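Local coordinates for protein monomethylamine methyltransferase mtmB1 (Methanosarcina barkeri, PDB 1NTH) that catalyses transfer of the methyl group of monomethylamine to the corrinoid cofactor of its partner protein MtmC, a step of methanogenesis from methylamine, at residues S146-L149 against T155-N158; G269-T274 against T311-G316; V277-H282 against G316-T321. All blocks are in the same frame, centred on the assembly; numbering follows the deposited sequence.

Interaction 1 of 3, residues S146-L149 against T155-N158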
ATOM      1  N   SER A 146       5.973 -15.069 -24.709  1.00 17.16           N
ATOM      2  CA  SER A 146       5.964 -16.445 -25.190  1.00 17.77           C
ATOM      3  C   SER A 146       6.205 -17.445 -24.063  1.00 16.96           C
ATOM      4  O   SER A 146       5.907 -18.629 -24.208  1.00 18.23           O
ATOM      5  CB  SER A 146       6.991 -16.650 -26.315  1.00 17.75           C
ATOM      6  OG  SER A 146       8.319 -16.747 -25.827  1.00 18.37           O
ATOM      7  N   TYR A 147       6.744 -16.972 -22.942  1.00 15.89           N
ATOM      8  CA  TYR A 147       6.974 -17.845 -21.799  1.00 14.70           C
ATOM      9  C   TYR A 147       5.792 -17.763 -20.844  1.00 14.27           C
ATOM     10  O   TYR A 147       5.325 -18.785 -20.340  1.00 14.86           O
ATOM     11  CB  TYR A 147       8.253 -17.459 -21.051  1.00 15.28           C
ATOM     12  CG  TYR A 147       9.500 -17.611 -21.881  1.00 14.61           C
ATOM     13  CD1 TYR A 147       9.916 -16.594 -22.735  1.00 15.48           C
ATOM     14  CD2 TYR A 147      10.262 -18.780 -21.819  1.00 15.98           C
ATOM     15  CE1 TYR A 147      11.064 -16.732 -23.509  1.00 16.38           C
ATOM     16  CE2 TYR A 147      11.411 -18.930 -22.591  1.00 16.13           C
ATOM     17  CZ  TYR A 147      11.807 -17.902 -23.430  1.00 17.32           C
ATOM     18  OH  TYR A 147      12.959 -18.022 -24.172  1.00 17.33           O
ATOM     19  N   ALA A 148       5.304 -16.546 -20.611  1.00 14.75           N
ATOM     20  CA  ALA A 148       4.173 -16.350 -19.705  1.00 15.02           C
ATOM     21  C   ALA A 148       2.921 -17.046 -20.226  1.00 15.47           C
ATOM     22  O   ALA A 148       2.081 -17.479 -19.444  1.00 15.85           O
ATOM     23  CB  ALA A 148       3.900 -14.862 -19.513  1.00 14.46           C
ATOM     24  N   LEU A 149       2.805 -17.155 -21.547  1.00 15.45           N
ATOM     25  CA  LEU A 149       1.649 -17.811 -22.156  1.00 16.35           C
ATOM     26  C   LEU A 149       1.673 -19.330 -21.985  1.00 18.20           C
ATOM     27  O   LEU A 149       0.666 -19.999 -22.214  1.00 20.35           O
ATOM     28  CB  LEU A 149       1.568 -17.457 -23.646  1.00 16.47           C
ATOM     29  CG  LEU A 149       1.130 -16.024 -23.964  1.00 15.94           C
ATOM     30  CD1 LEU A 149       1.355 -15.723 -25.440  1.00 18.82           C
ATOM     31  CD2 LEU A 149      -0.338 -15.842 -23.586  1.00 19.33           C
ATOM     32  N   THR A 155       7.618 -19.000 -13.259  1.00 14.74           N
ATOM     33  CA  THR A 155       8.229 -17.687 -13.066  1.00 15.58           C
ATOM     34  C   THR A 155       9.029 -17.369 -14.321  1.00 14.90           C
ATOM     35  O   THR A 155       9.243 -18.247 -15.162  1.00 14.93           O
ATOM     36  CB  THR A 155       9.189 -17.670 -11.851  1.00 16.75           C
ATOM     37  OG1 THR A 155      10.262 -18.594 -12.074  1.00 17.63           O
ATOM     38  CG2 THR A 155       8.449 -18.067 -10.584  1.00 17.61           C
ATOM     39  N   ILE A 156       9.475 -16.124 -14.443  1.00 14.87           N
ATOM     40  CA  ILE A 156      10.231 -15.703 -15.620  1.00 15.36           C
ATOM     41  C   ILE A 156      11.687 -15.383 -15.298  1.00 15.88           C
ATOM     42  O   ILE A 156      11.976 -14.777 -14.270  1.00 17.27           O
ATOM     43  CB  ILE A 156       9.630 -14.410 -16.242  1.00 16.41           C
ATOM     44  CG1 ILE A 156       8.162 -14.625 -16.628  1.00 16.60           C
ATOM     45  CG2 ILE A 156      10.468 -13.967 -17.447  1.00 17.43           C
ATOM     46  CD1 ILE A 156       7.933 -15.681 -17.693  1.00 17.55           C
ATOM     47  N   VAL A 157      12.603 -15.814 -16.161  1.00 14.75           N
ATOM     48  CA  VAL A 157      14.003 -15.443 -15.986  1.00 14.85           C
ATOM     49  C   VAL A 157      14.240 -14.444 -17.120  1.00 14.84           C
ATOM     50  O   VAL A 157      14.114 -14.771 -18.302  1.00 17.10           O
ATOM     51  CB  VAL A 157      14.979 -16.645 -16.076  1.00 15.21           C
ATOM     52  CG1 VAL A 157      14.675 -17.514 -17.284  1.00 17.10           C
ATOM     53  CG2 VAL A 157      16.407 -16.119 -16.132  1.00 15.72           C
ATOM     54  N   ASN A 158      14.566 -13.215 -16.740  1.00 14.86           N
ATOM     55  CA  ASN A 158      14.750 -12.116 -17.681  1.00 15.53           C
ATOM     56  C   ASN A 158      15.801 -12.240 -18.775  1.00 15.92           C
ATOM     57  O   ASN A 158      16.864 -12.835 -18.588  1.00 16.78           O
ATOM     58  CB  ASN A 158      15.034 -10.825 -16.913  1.00 16.38           C
ATOM     59  CG  ASN A 158      13.949 -10.485 -15.908  1.00 15.45           C
ATOM     60  OD1 ASN A 158      12.954 -11.205 -15.773  1.00 17.13           O
ATOM     61  ND2 ASN A 158      14.137  -9.381 -15.195  1.00 14.68           N
TER

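Interaction 2 of 3, residues G269-T274 against T311-G316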
ATOM      1  N   GLY A 269      39.768 -28.548 -12.642  1.00 24.36           N
ATOM      2  CA  GLY A 269      40.159 -29.788 -13.278  1.00 24.40           C
ATOM      3  C   GLY A 269      38.985 -30.544 -13.878  1.00 24.14           C
ATOM      4  O   GLY A 269      38.101 -29.947 -14.499  1.00 24.39           O
ATOM      5  N   GLY A 270      38.970 -31.858 -13.669  1.00 23.02           N
ATOM      6  CA  GLY A 270      37.928 -32.709 -14.221  1.00 22.46           C
ATOM      7  C   GLY A 270      36.582 -32.766 -13.519  1.00 22.50           C
ATOM      8  O   GLY A 270      36.220 -31.865 -12.759  1.00 22.15           O
ATOM      9  N   ILE A 271      35.850 -33.848 -13.777  1.00 22.01           N
ATOM     10  CA  ILE A 271      34.517 -34.053 -13.219  1.00 21.41           C
ATOM     11  C   ILE A 271      34.434 -34.000 -11.696  1.00 20.99           C
ATOM     12  O   ILE A 271      33.769 -33.125 -11.142  1.00 19.71           O
ATOM     13  CB  ILE A 271      33.912 -35.396 -13.699  1.00 22.52           C
ATOM     14  CG1 ILE A 271      33.775 -35.386 -15.225  1.00 23.99           C
ATOM     15  CG2 ILE A 271      32.553 -35.621 -13.041  1.00 21.85           C
ATOM     16  CD1 ILE A 271      33.218 -36.674 -15.805  1.00 26.78           C
ATOM     17  N   GLU A 272      35.099 -34.924 -11.009  1.00 20.66           N
ATOM     18  CA  GLU A 272      35.038 -34.924  -9.553  1.00 19.88           C
ATOM     19  C   GLU A 272      35.590 -33.633  -8.954  1.00 20.92           C
ATOM     20  O   GLU A 272      35.040 -33.104  -7.986  1.00 19.64           O
ATOM     21  CB  GLU A 272      35.792 -36.126  -8.969  1.00 21.54           C
ATOM     22  CG  GLU A 272      35.104 -37.477  -9.156  1.00 22.94           C
ATOM     23  CD  GLU A 272      35.301 -38.071 -10.537  1.00 24.76           C
ATOM     24  OE1 GLU A 272      36.083 -37.504 -11.331  1.00 26.66           O
ATOM     25  OE2 GLU A 272      34.679 -39.118 -10.826  1.00 25.39           O
ATOM     26  N   GLU A 273      36.676 -33.124  -9.529  1.00 20.12           N
ATOM     27  CA  GLU A 273      37.284 -31.894  -9.033  1.00 20.86           C
ATOM     28  C   GLU A 273      36.331 -30.708  -9.147  1.00 19.20           C
ATOM     29  O   GLU A 273      36.198 -29.912  -8.217  1.00 19.70           O
ATOM     30  CB  GLU A 273      38.569 -31.570  -9.804  1.00 23.06           C
ATOM     31  CG  GLU A 273      39.707 -32.565  -9.616  1.00 26.52           C
ATOM     32  CD  GLU A 273      39.646 -33.741 -10.579  1.00 29.45           C
ATOM     33  OE1 GLU A 273      40.657 -34.466 -10.679  1.00 34.34           O
ATOM     34  OE2 GLU A 273      38.601 -33.948 -11.232  1.00 29.16           O
ATOM     35  N   THR A 274      35.676 -30.590 -10.296  1.00 19.32           N
ATOM     36  CA  THR A 274      34.749 -29.491 -10.525  1.00 18.56           C
ATOM     37  C   THR A 274      33.517 -29.629  -9.630  1.00 19.02           C
ATOM     38  O   THR A 274      32.923 -28.628  -9.227  1.00 17.88           O
ATOM     39  CB  THR A 274      34.316 -29.429 -12.007  1.00 19.77           C
ATOM     40  OG1 THR A 274      35.477 -29.295 -12.838  1.00 21.28           O
ATOM     41  CG2 THR A 274      33.409 -28.223 -12.252  1.00 18.82           C
ATOM     42  N   THR A 311      29.122 -32.105 -17.559  1.00 19.06           N
ATOM     43  CA  THR A 311      28.430 -31.071 -16.795  1.00 19.24           C
ATOM     44  C   THR A 311      27.137 -31.583 -16.158  1.00 18.66           C
ATOM     45  O   THR A 311      26.748 -31.126 -15.081  1.00 18.65           O
ATOM     46  CB  THR A 311      28.138 -29.825 -17.669  1.00 18.94           C
ATOM     47  OG1 THR A 311      27.400 -30.207 -18.832  1.00 21.57           O
ATOM     48  CG2 THR A 311      29.444 -29.163 -18.098  1.00 20.62           C
ATOM     49  N   LEU A 312      26.467 -32.525 -16.814  1.00 18.56           N
ATOM     50  CA  LEU A 312      25.248 -33.090 -16.247  1.00 19.00           C
ATOM     51  C   LEU A 312      25.620 -33.917 -15.014  1.00 19.93           C
ATOM     52  O   LEU A 312      24.923 -33.886 -14.001  1.00 18.46           O
ATOM     53  CB  LEU A 312      24.518 -33.959 -17.279  1.00 18.51           C
ATOM     54  CG  LEU A 312      23.869 -33.200 -18.444  1.00 19.26           C
ATOM     55  CD1 LEU A 312      23.296 -34.187 -19.452  1.00 22.02           C
ATOM     56  CD2 LEU A 312      22.762 -32.280 -17.913  1.00 19.58           C
ATOM     57  N   MET A 313      26.732 -34.646 -15.094  1.00 19.45           N
ATOM     58  CA  MET A 313      27.187 -35.450 -13.961  1.00 19.54           C
ATOM     59  C   MET A 313      27.572 -34.552 -12.790  1.00 18.27           C
ATOM     60  O   MET A 313      27.275 -34.859 -11.636  1.00 19.28           O
ATOM     61  CB  MET A 313      28.386 -36.313 -14.368  1.00 20.69           C
ATOM     62  CG  MET A 313      28.029 -37.445 -15.315  1.00 21.27           C
ATOM     63  SD  MET A 313      29.498 -38.303 -15.922  1.00 24.60           S
ATOM     64  CE  MET A 313      30.043 -39.140 -14.442  1.00 22.72           C
ATOM     65  N   ILE A 314      28.238 -33.441 -13.090  1.00 17.80           N
ATOM     66  CA  ILE A 314      28.644 -32.501 -12.053  1.00 17.58           C
ATOM     67  C   ILE A 314      27.410 -31.948 -11.340  1.00 17.89           C
ATOM     68  O   ILE A 314      27.347 -31.941 -10.110  1.00 17.51           O
ATOM     69  CB  ILE A 314      29.463 -31.335 -12.656  1.00 17.63           C
ATOM     70  CG1 ILE A 314      30.795 -31.876 -13.191  1.00 18.74           C
ATOM     71  CG2 ILE A 314      29.704 -30.250 -11.605  1.00 18.42           C
ATOM     72  CD1 ILE A 314      31.548 -30.900 -14.070  1.00 18.59           C
ATOM     73  N   ALA A 315      26.427 -31.501 -12.114  1.00 17.19           N
ATOM     74  CA  ALA A 315      25.205 -30.946 -11.535  1.00 17.61           C
ATOM     75  C   ALA A 315      24.420 -31.998 -10.748  1.00 17.55           C
ATOM     76  O   ALA A 315      23.940 -31.729  -9.643  1.00 17.71           O
ATOM     77  CB  ALA A 315      24.328 -30.356 -12.635  1.00 17.14           C
ATOM     78  N   GLY A 316      24.290 -33.191 -11.320  1.00 17.90           N
ATOM     79  CA  GLY A 316      23.554 -34.255 -10.655  1.00 17.65           C
ATOM     80  C   GLY A 316      24.141 -34.645  -9.313  1.00 18.55           C
ATOM     81  O   GLY A 316      23.415 -34.785  -8.327  1.00 17.97           O
TER

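Interaction 3 of 3, residues V277-H282 against G316-T321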
ATOM      1  N   VAL A 277      34.251 -28.293  -6.202  1.00 17.14           N
ATOM      2  CA  VAL A 277      34.137 -26.839  -6.238  1.00 18.17           C
ATOM      3  C   VAL A 277      32.662 -26.441  -6.223  1.00 17.90           C
ATOM      4  O   VAL A 277      32.274 -25.499  -5.529  1.00 18.87           O
ATOM      5  CB  VAL A 277      34.803 -26.255  -7.511  1.00 19.40           C
ATOM      6  CG1 VAL A 277      34.385 -24.803  -7.714  1.00 20.85           C
ATOM      7  CG2 VAL A 277      36.312 -26.344  -7.384  1.00 20.25           C
ATOM      8  N   ASP A 278      31.850 -27.167  -6.986  1.00 17.87           N
ATOM      9  CA  ASP A 278      30.418 -26.884  -7.068  1.00 17.99           C
ATOM     10  C   ASP A 278      29.769 -26.981  -5.687  1.00 17.45           C
ATOM     11  O   ASP A 278      28.995 -26.106  -5.298  1.00 18.13           O
ATOM     12  CB  ASP A 278      29.744 -27.860  -8.034  1.00 16.78           C
ATOM     13  CG  ASP A 278      28.382 -27.378  -8.492  1.00 19.61           C
ATOM     14  OD1 ASP A 278      27.906 -26.347  -7.969  1.00 19.63           O
ATOM     15  OD2 ASP A 278      27.789 -28.032  -9.375  1.00 18.38           O
ATOM     16  N   VAL A 279      30.077 -28.043  -4.946  1.00 17.14           N
ATOM     17  CA  VAL A 279      29.517 -28.196  -3.605  1.00 16.29           C
ATOM     18  C   VAL A 279      29.992 -27.031  -2.740  1.00 17.09           C
ATOM     19  O   VAL A 279      29.216 -26.443  -1.984  1.00 16.65           O
ATOM     20  CB  VAL A 279      29.946 -29.544  -2.965  1.00 16.28           C
ATOM     21  CG1 VAL A 279      29.575 -29.576  -1.482  1.00 16.35           C
ATOM     22  CG2 VAL A 279      29.268 -30.695  -3.703  1.00 16.54           C
ATOM     23  N   ALA A 280      31.267 -26.679  -2.869  1.00 15.81           N
ATOM     24  CA  ALA A 280      31.824 -25.578  -2.100  1.00 16.60           C
ATOM     25  C   ALA A 280      31.125 -24.251  -2.397  1.00 16.25           C
ATOM     26  O   ALA A 280      30.918 -23.448  -1.487  1.00 17.11           O
ATOM     27  CB  ALA A 280      33.325 -25.447  -2.378  1.00 16.08           C
ATOM     28  N   THR A 281      30.763 -24.014  -3.656  1.00 16.81           N
ATOM     29  CA  THR A 281      30.105 -22.757  -3.998  1.00 17.84           C
ATOM     30  C   THR A 281      28.627 -22.739  -3.606  1.00 18.09           C
ATOM     31  O   THR A 281      28.064 -21.664  -3.401  1.00 17.53           O
ATOM     32  CB  THR A 281      30.298 -22.385  -5.499  1.00 19.80           C
ATOM     33  OG1 THR A 281      29.745 -23.395  -6.346  1.00 21.54           O
ATOM     34  CG2 THR A 281      31.784 -22.239  -5.804  1.00 20.20           C
ATOM     35  N   HIS A 282      28.008 -23.915  -3.495  1.00 16.95           N
ATOM     36  CA  HIS A 282      26.612 -23.990  -3.051  1.00 16.60           C
ATOM     37  C   HIS A 282      26.625 -23.543  -1.588  1.00 16.95           C
ATOM     38  O   HIS A 282      25.759 -22.794  -1.138  1.00 16.86           O
ATOM     39  CB  HIS A 282      26.068 -25.425  -3.118  1.00 15.99           C
ATOM     40  CG  HIS A 282      25.439 -25.787  -4.429  1.00 16.95           C
ATOM     41  ND1 HIS A 282      26.167 -25.960  -5.587  1.00 17.02           N
ATOM     42  CD2 HIS A 282      24.146 -26.032  -4.757  1.00 15.03           C
ATOM     43  CE1 HIS A 282      25.350 -26.297  -6.570  1.00 17.20           C
ATOM     44  NE2 HIS A 282      24.118 -26.348  -6.093  1.00 16.78           N
ATOM     45  N   GLY A 316      24.290 -33.191 -11.320  1.00 17.90           N
ATOM     46  CA  GLY A 316      23.554 -34.255 -10.655  1.00 17.65           C
ATOM     47  C   GLY A 316      24.141 -34.645  -9.313  1.00 18.55           C
ATOM     48  O   GLY A 316      23.415 -34.785  -8.327  1.00 17.97           O
ATOM     49  N   TRP A 317      25.457 -34.823  -9.264  1.00 17.90           N
ATOM     50  CA  TRP A 317      26.114 -35.192  -8.017  1.00 17.06           C
ATOM     51  C   TRP A 317      26.099 -34.058  -7.002  1.00 16.72           C
ATOM     52  O   TRP A 317      25.866 -34.287  -5.816  1.00 17.35           O
ATOM     53  CB  TRP A 317      27.562 -35.635  -8.273  1.00 17.71           C
ATOM     54  CG  TRP A 317      27.672 -37.060  -8.720  1.00 17.73           C
ATOM     55  CD1 TRP A 317      27.404 -37.560  -9.963  1.00 18.35           C
ATOM     56  CD2 TRP A 317      28.042 -38.180  -7.907  1.00 17.92           C
ATOM     57  NE1 TRP A 317      27.585 -38.925  -9.974  1.00 18.97           N
ATOM     58  CE2 TRP A 317      27.976 -39.331  -8.726  1.00 17.83           C
ATOM     59  CE3 TRP A 317      28.423 -38.323  -6.565  1.00 18.45           C
ATOM     60  CZ2 TRP A 317      28.281 -40.612  -8.245  1.00 19.20           C
ATOM     61  CZ3 TRP A 317      28.726 -39.598  -6.086  1.00 17.88           C
ATOM     62  CH2 TRP A 317      28.653 -40.724  -6.927  1.00 18.58           C
ATOM     63  N   ALA A 318      26.344 -32.835  -7.458  1.00 17.64           N
ATOM     64  CA  ALA A 318      26.352 -31.698  -6.544  1.00 16.56           C
ATOM     65  C   ALA A 318      24.978 -31.513  -5.896  1.00 17.68           C
ATOM     66  O   ALA A 318      24.872 -31.369  -4.676  1.00 17.33           O
ATOM     67  CB  ALA A 318      26.762 -30.429  -7.287  1.00 17.90           C
ATOM     68  N   CYS A 319      23.929 -31.529  -6.709  1.00 17.45           N
ATOM     69  CA  CYS A 319      22.579 -31.342  -6.187  1.00 18.98           C
ATOM     70  C   CYS A 319      22.100 -32.497  -5.318  1.00 18.48           C
ATOM     71  O   CYS A 319      21.498 -32.277  -4.266  1.00 18.72           O
ATOM     72  CB  CYS A 319      21.586 -31.123  -7.328  1.00 19.13           C
ATOM     73  SG  CYS A 319      19.929 -30.684  -6.730  1.00 23.22           S
ATOM     74  N   ALA A 320      22.354 -33.730  -5.747  1.00 18.30           N
ATOM     75  CA  ALA A 320      21.927 -34.880  -4.958  1.00 17.75           C
ATOM     76  C   ALA A 320      22.588 -34.824  -3.589  1.00 18.40           C
ATOM     77  O   ALA A 320      21.965 -35.112  -2.568  1.00 18.62           O
ATOM     78  CB  ALA A 320      22.294 -36.181  -5.665  1.00 19.19           C
ATOM     79  N   THR A 321      23.861 -34.443  -3.575  1.00 17.14           N
ATOM     80  CA  THR A 321      24.617 -34.355  -2.336  1.00 16.92           C
ATOM     81  C   THR A 321      24.132 -33.198  -1.468  1.00 17.63           C
ATOM     82  O   THR A 321      23.950 -33.352  -0.261  1.00 17.31           O
ATOM     83  CB  THR A 321      26.115 -34.200  -2.643  1.00 18.23           C
ATOM     84  OG1 THR A 321      26.547 -35.339  -3.399  1.00 18.93           O
ATOM     85  CG2 THR A 321      26.928 -34.114  -1.361  1.00 17.39           C
TER

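Interaction 1 of 3, residues S146-L149 against T155-N158
Two bent torsions carry the tip of Ile156 to CB of Tyr147 and the backbone N of Ala148: CG1 lies beside the backbone N (chi1 -58°), and a further turn at chi2 (-63°) brings CD1 round to face the helix. In this TIM barrel the contact joins the end of outer helix 140-148 to strand 155-156, which runs parallel to strand 125-128, so helix and strands form a beta-alpha-beta crossover. The nearest CA atoms, those of Tyr147 and Ile156, are 7.3 Å apart, and no hydrogen bond links the two segments. Of their atoms, Ile156 CD1 makes the approach, touching CB of Tyr147 at 3.8 Å. Tyr147 meets it with the root of its side chain; the ring, its CG anti to the carbonyl carbon (chi1 -63°), is led away from the strand and packs on Thr378. The same methyl lies against the peptide and the side chain of Ala148. Helix 174-193 packs on the same residues, Ile187 and Cys191 on Ile156 and Cys191 also on Ala148, so Ile156 belongs to the apolar layer between strand and surrounding helices. Thr155, the residue before, instead bonds through OG1 to Gln127 NE2 of the neighbouring strand. Ala148 approaches Ile156 more loosely by its methyl than by its backbone: CB is 4.5 Å from Ile156 CD1, against 4.0 Å from Ala148 N to that same CD1.

Interaction 2 of 3, residues G269-T274 against T311-G316
The backbones come nearest at Ile271 and Ile314, whose CA atoms are 6.2 Å apart where the first turn of helix 271-288 meets the early part of helix 309-325. These are neighbouring outer helices of the TIM barrel, each following a parallel strand of the barrel wall. Gly270 is the N-cap of the first helix, and Gly269 before it takes a positive phi of 121°, a backbone shape that calls for glycine, because a CB would collide with the carbonyl O of the residue before. Across the helices every contact is by van der Waals packing. Ile314 reaches over with its longer branch, CG1 lying 3.8 Å from the carbonyl O of Ile271 and CD1 3.7 Å from CG2 of Thr274. The orientation of Thr274 serves both its jobs: CG2 stands anti to the backbone N and faces Ile314, while OG1, beside that N (chi1 -57°), turns back to bond to Gly270 O at 2.7 Å. That oxygen also accepts the N-H of Thr274, the two donors arriving from opposite faces of the carbonyl plane. With CG2 and OG1 cut away, as in an alanine here, CD1 of Ile314 would probably lose its closest neighbour on this helix and the Gly270 carbonyl its hydroxyl partner. Pro298 of strand 293-300 packs on Ile314 too, and Phe47 on Ile271. Farther out, Met313 SD lies 4.1 Å from CD1 of Ile271.

Interaction 3 of 3, residues V277-H282 against G316-T321
Asp278 leans its side chain along the methyl of Ala318, closing on it atom by atom. Its CB starts 4.0 Å from Ala318 CB; CG, anti to the backbone N (chi1 -162°), is nearer; and OD2 at the tip ends 3.3 Å from Ala318 CB. The carboxylate thus presents one oxygen to an aliphatic group, and that oxygen also lies close to OD2 of Asp296 on strand 293-300. The other branch, OD1, turns to the His282 side, 3.0 Å from His282 ND1. Helices 271-288 and 309-325 are adjacent members of the outer ring of the TIM barrel; their segments 277-282 and 316-321 cross at -42°, the axes 9.3 Å apart at closest approach, and the small Ala318 stands where they face each other. His282, one turn after Asp278, holds its imidazole by a bond from ND1 to the carbonyl O of Asp278, 2.8 Å long and in the ring plane, although the donor sits well above the plane of the carbonyl. That O also receives the His282 backbone N-H, from its opposite face. NE2, at the far side of the ring, is bonded to Arg361 NH1, so the imidazole is fixed at both nitrogens, and its CE1 lies 4.4 Å from Ala318 CB, which approaches the ring obliquely. Val279 touches Ala318 with a single branch, CG2 coming within 4.2 Å of Ala318 CA.

From the N terminus, interaction 1 comes first and closes a short five-residue loop, tying helix 140-148 to the strand that follows it. Interactions 2 and 3 open later and lie on the opposite side of the chain's centre, centre to centre about 29 and 27 Å from interaction 1. Their segments alternate, 269-274 and 277-282 before 311-316 and 316-321, so the two loops cross and do not nest. Each spans strand 293-300, and together they join helix 271-288 to helix 309-325 over successive turns. They share Gly316 and meet directly where Ile314 CG2 lies 3.7 Å from Asp278 OD2.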